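Local coordinates for protein inositol-3-phosphate synthase (Caenorhabditis elegans, PDB 1VKO) that is an inositol-3-phosphate synthase family member that forms a four-chain assembly and binds nicotinamide-adenine-dinucleotide in a Rossmann-type domain, at residues Gly37-His49 and Thr60-Lys73. Numbering follows the deposited sequence.
Sequences GVLESRFTYRKNH and TPKEHDYSFKTVLK
The carbonyl oxygen of Leu-39 is gripped twice: Thr-70 N donates to Leu-39 O at 2.9 Å, and a water donates to the same oxygen while accepting from Thr-70 OG1, so Thr-70 holds it directly through N and, through the water, indirectly with OG1. From Leu-39/Thr-70 to His-49/Thr-60, every second pair exchanges two N-H...O bonds, the signature of a regular antiparallel hairpin; the strand axes run at 153°.

On the face carrying Phe-43, Tyr-45, Tyr-66 and Phe-68 the contact is aromatic but not stacked. Phe-43 CB meets the edge of the Phe-68 ring, 3.4 Å from CE2. With its CG anti to its own backbone N (chi1 169°), Phe-43 lies alongside Phe-68, whose CG is beside the N of Phe-68. Tyr-45 CB likewise touches the Tyr-66 edge, 3.9 Å from CD1. Ala-511 of helix 498-513 packs against both phenylalanines. Further along, the Lys-62 and His-49 side chains cross at about a right angle, Lys-62 CD lying over one face of the His-49 ring, 3.9 Å from its centroid, in a CH-pi contact; Lys-47 CE covers the opposite face.

The other face is mostly polar. Thr-44 OG1 donates to Asp-65 OD1 over 3.0 Å, from 67° above the carboxylate plane, while Asp-65 OD2 forms a salt bridge with Lys-533 of the second subunit. Glu-40 OE2 lies 2.7 Å from Ser-67 OG; the hydroxyl has a hydrogen bond to Tyr-469 OH.

This division of chemistry implies a hairpin united by its backbone, with aromatic side chains packed partly against the chain's own helix, and polar ends, such as Asp-65 and the Tyr-66 hydroxyl on Thr-527 of the second subunit, tying it into the assembly.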
# COMPACT_ATOMS: atom_id res chain seq x y z
N GLY A 37 13.50 38.23 37.59
CA GLY A 37 13.32 36.89 37.02
C GLY A 37 12.10 36.72 36.11
O GLY A 37 11.69 35.59 35.80
N VAL A 38 11.50 37.85 35.71
CA VAL A 38 10.54 37.86 34.62
C VAL A 38 11.19 38.64 33.48
O VAL A 38 12.10 39.43 33.72
CB VAL A 38 9.11 38.41 35.01
CG1 VAL A 38 8.88 38.36 36.52
CG2 VAL A 38 8.86 39.80 34.46
N LEU A 39 10.74 38.38 32.26
CA LEU A 39 11.27 39.03 31.06
C LEU A 39 10.16 39.81 30.36
O LEU A 39 9.15 39.25 29.95
CB LEU A 39 11.84 37.97 30.12
CG LEU A 39 12.63 38.46 28.91
CD1 LEU A 39 14.11 38.40 29.21
CD2 LEU A 39 12.32 37.62 27.70
N GLU A 40 10.38 41.11 30.21
CA GLU A 40 9.43 41.96 29.50
C GLU A 40 9.82 42.10 28.04
O GLU A 40 11.00 42.32 27.72
CB GLU A 40 9.30 43.34 30.14
CG GLU A 40 8.00 44.05 29.78
CD GLU A 40 8.19 45.51 29.38
OE1 GLU A 40 8.85 46.29 30.14
OE2 GLU A 40 7.67 45.88 28.30
N SER A 41 8.83 42.00 27.17
CA SER A 41 9.11 41.87 25.76
C SER A 41 8.06 42.56 24.91
O SER A 41 6.90 42.15 24.88
CB SER A 41 9.19 40.38 25.40
OG SER A 41 9.73 40.20 24.11
N ARG A 42 8.46 43.63 24.23
CA ARG A 42 7.52 44.40 23.41
C ARG A 42 7.59 43.85 22.00
O ARG A 42 8.67 43.74 21.43
CB ARG A 42 7.82 45.92 23.48
CG ARG A 42 7.39 46.77 22.26
CD ARG A 42 7.80 48.26 22.35
NE ARG A 42 8.98 48.50 23.21
CZ ARG A 42 8.94 48.87 24.50
NH1 ARG A 42 7.78 49.04 25.13
NH2 ARG A 42 10.07 49.06 25.18
N PHE A 43 6.43 43.47 21.48
CA PHE A 43 6.30 42.92 20.14
C PHE A 43 5.31 43.76 19.33
O PHE A 43 4.22 44.02 19.80
CB PHE A 43 5.83 41.46 20.24
CG PHE A 43 5.42 40.85 18.93
CD1 PHE A 43 6.35 40.61 17.92
CD2 PHE A 43 4.09 40.50 18.71
CE1 PHE A 43 5.96 40.04 16.70
CE2 PHE A 43 3.69 39.94 17.50
CZ PHE A 43 4.64 39.71 16.50
N THR A 44 5.71 44.20 18.15
CA THR A 44 4.83 44.95 17.26
C THR A 44 4.15 43.98 16.29
O THR A 44 4.80 43.42 15.41
CB THR A 44 5.65 46.02 16.51
OG1 THR A 44 6.02 47.08 17.43
CG2 THR A 44 4.82 46.72 15.45
N TYR A 45 2.84 43.76 16.48
CA TYR A 45 2.07 42.77 15.70
C TYR A 45 1.47 43.31 14.38
O TYR A 45 0.69 44.27 14.37
CB TYR A 45 0.99 42.12 16.60
CG TYR A 45 0.05 41.14 15.91
CD1 TYR A 45 0.53 39.96 15.34
CD2 TYR A 45 -1.33 41.39 15.85
CE1 TYR A 45 -0.32 39.05 14.70
CE2 TYR A 45 -2.21 40.48 15.22
CZ TYR A 45 -1.69 39.32 14.65
OH TYR A 45 -2.50 38.41 14.05
N ARG A 46 1.83 42.70 13.26
CA ARG A 46 1.34 43.14 11.95
C ARG A 46 0.03 42.49 11.58
O ARG A 46 -0.00 41.30 11.32
CB ARG A 46 2.36 42.84 10.85
CG ARG A 46 3.75 43.46 11.01
CD ARG A 46 4.48 43.49 9.68
NE ARG A 46 5.93 43.55 9.75
CZ ARG A 46 6.74 42.50 9.59
NH1 ARG A 46 6.26 41.27 9.38
NH2 ARG A 46 8.05 42.69 9.66
N LYS A 47 -1.05 43.26 11.53
CA LYS A 47 -2.39 42.71 11.24
C LYS A 47 -3.08 43.49 10.15
O LYS A 47 -3.07 44.72 10.17
CB LYS A 47 -3.27 42.69 12.50
CG LYS A 47 -4.69 42.22 12.23
CD LYS A 47 -5.50 42.00 13.49
CE LYS A 47 -7.01 42.14 13.22
NZ LYS A 47 -7.60 41.22 12.18
N ASN A 48 -3.65 42.78 9.19
CA ASN A 48 -4.45 43.41 8.16
C ASN A 48 -5.87 43.64 8.65
O ASN A 48 -6.43 42.83 9.35
CB ASN A 48 -4.46 42.54 6.91
CG ASN A 48 -3.18 42.63 6.13
OD1 ASN A 48 -2.53 43.68 6.11
ND2 ASN A 48 -2.81 41.53 5.46
N HIS A 49 -6.45 44.77 8.27
CA HIS A 49 -7.83 45.06 8.58
C HIS A 49 -8.57 45.28 7.27
O HIS A 49 -8.01 45.83 6.33
CB HIS A 49 -7.91 46.30 9.46
CG HIS A 49 -7.32 46.11 10.83
ND1 HIS A 49 -8.10 45.95 11.96
CD2 HIS A 49 -6.04 46.04 11.25
CE1 HIS A 49 -7.32 45.81 13.01
NE2 HIS A 49 -6.06 45.87 12.61
N THR A 60 -6.07 47.26 4.91
CA THR A 60 -5.32 48.24 5.67
C THR A 60 -4.40 47.54 6.67
O THR A 60 -4.87 47.06 7.69
CB THR A 60 -6.28 49.21 6.40
OG1 THR A 60 -7.07 49.93 5.44
CG2 THR A 60 -5.50 50.30 7.10
N PRO A 61 -3.09 47.48 6.38
CA PRO A 61 -2.12 46.97 7.36
C PRO A 61 -1.91 47.93 8.54
O PRO A 61 -1.58 49.11 8.34
CB PRO A 61 -0.83 46.83 6.53
CG PRO A 61 -0.99 47.80 5.39
CD PRO A 61 -2.45 47.86 5.10
N LYS A 62 -2.08 47.42 9.77
CA LYS A 62 -1.88 48.22 10.98
C LYS A 62 -0.93 47.50 11.94
O LYS A 62 -0.65 46.33 11.78
CB LYS A 62 -3.26 48.53 11.64
CG LYS A 62 -4.32 49.14 10.67
CD LYS A 62 -5.65 49.55 11.33
CE LYS A 62 -6.55 50.32 10.35
NZ LYS A 62 -7.96 50.61 10.80
N GLU A 63 -0.42 48.21 12.95
CA GLU A 63 0.50 47.60 13.92
C GLU A 63 -0.05 47.66 15.33
O GLU A 63 -0.66 48.65 15.71
CB GLU A 63 1.88 48.25 13.90
CG GLU A 63 2.37 48.76 12.55
CD GLU A 63 3.88 48.84 12.48
OE1 GLU A 63 4.50 47.79 12.21
OE2 GLU A 63 4.44 49.94 12.70
N HIS A 64 0.21 46.61 16.11
CA HIS A 64 -0.33 46.47 17.48
C HIS A 64 0.78 46.10 18.49
O HIS A 64 1.24 44.96 18.55
CB HIS A 64 -1.45 45.43 17.51
CG HIS A 64 -2.61 45.74 16.61
ND1 HIS A 64 -2.55 45.56 15.24
CD2 HIS A 64 -3.86 46.18 16.87
CE1 HIS A 64 -3.71 45.90 14.70
NE2 HIS A 64 -4.52 46.28 15.67
N ASP A 65 1.21 47.06 19.29
CA ASP A 65 2.32 46.79 20.19
C ASP A 65 1.84 45.94 21.35
O ASP A 65 0.97 46.34 22.11
CB ASP A 65 2.98 48.08 20.65
CG ASP A 65 3.60 48.87 19.50
OD1 ASP A 65 3.44 48.42 18.34
OD2 ASP A 65 4.24 49.94 19.64
N TYR A 66 2.39 44.73 21.46
CA TYR A 66 2.10 43.89 22.61
C TYR A 66 3.24 44.06 23.61
O TYR A 66 4.38 44.20 23.21
CB TYR A 66 2.00 42.42 22.18
CG TYR A 66 0.62 41.98 21.71
CD1 TYR A 66 0.25 42.08 20.38
CD2 TYR A 66 -0.31 41.46 22.61
CE1 TYR A 66 -1.02 41.67 19.94
CE2 TYR A 66 -1.59 41.05 22.18
CZ TYR A 66 -1.93 41.16 20.84
OH TYR A 66 -3.17 40.76 20.39
N SER A 67 2.94 44.09 24.90
CA SER A 67 4.01 44.09 25.89
C SER A 67 3.88 42.82 26.71
O SER A 67 2.94 42.68 27.46
CB SER A 67 3.94 45.33 26.79
OG SER A 67 5.10 45.42 27.60
N PHE A 68 4.81 41.88 26.54
CA PHE A 68 4.70 40.58 27.22
C PHE A 68 5.54 40.58 28.48
O PHE A 68 6.61 41.19 28.52
CB PHE A 68 5.18 39.40 26.34
CG PHE A 68 4.47 39.30 25.01
CD1 PHE A 68 3.15 38.91 24.94
CD2 PHE A 68 5.14 39.59 23.85
CE1 PHE A 68 2.50 38.83 23.70
CE2 PHE A 68 4.49 39.49 22.60
CZ PHE A 68 3.18 39.12 22.53
N LYS A 69 5.07 39.87 29.50
CA LYS A 69 5.94 39.52 30.60
C LYS A 69 5.92 38.02 30.67
O LYS A 69 4.84 37.43 30.59
CB LYS A 69 5.48 40.13 31.94
CG LYS A 69 5.98 41.55 32.25
CD LYS A 69 5.58 41.92 33.70
CE LYS A 69 6.15 43.27 34.21
NZ LYS A 69 5.45 44.46 33.65
N THR A 70 7.10 37.41 30.83
CA THR A 70 7.23 35.97 30.96
C THR A 70 8.03 35.57 32.17
O THR A 70 9.23 35.80 32.19
CB THR A 70 7.93 35.37 29.72
OG1 THR A 70 7.17 35.66 28.54
CG2 THR A 70 7.90 33.83 29.79
N VAL A 71 7.40 34.95 33.16
CA VAL A 71 8.19 34.42 34.27
C VAL A 71 9.18 33.40 33.71
O VAL A 71 8.81 32.52 32.92
CB VAL A 71 7.32 33.86 35.42
CG1 VAL A 71 8.22 33.31 36.57
CG2 VAL A 71 6.38 34.94 35.97
N LEU A 72 10.45 33.54 34.06
CA LEU A 72 11.49 32.71 33.44
C LEU A 72 11.77 31.40 34.17
O LEU A 72 12.30 30.48 33.57
CB LEU A 72 12.80 33.49 33.27
CG LEU A 72 12.91 34.58 32.20
CD1 LEU A 72 14.29 35.19 32.26
CD2 LEU A 72 12.64 34.07 30.81
N LYS A 73 11.46 31.33 35.46
CA LYS A 73 11.64 30.07 36.18
C LYS A 73 10.35 29.26 36.12
O LYS A 73 9.32 29.74 36.58
CB LYS A 73 12.08 30.26 37.63
CG LYS A 73 12.78 29.03 38.18
CD LYS A 73 12.36 28.71 39.60
CE LYS A 73 13.27 29.37 40.63
NZ LYS A 73 12.86 29.07 42.05
O HOH W 1 8.19 37.87 27.62
O HOH W 2 -9.34 48.72 5.00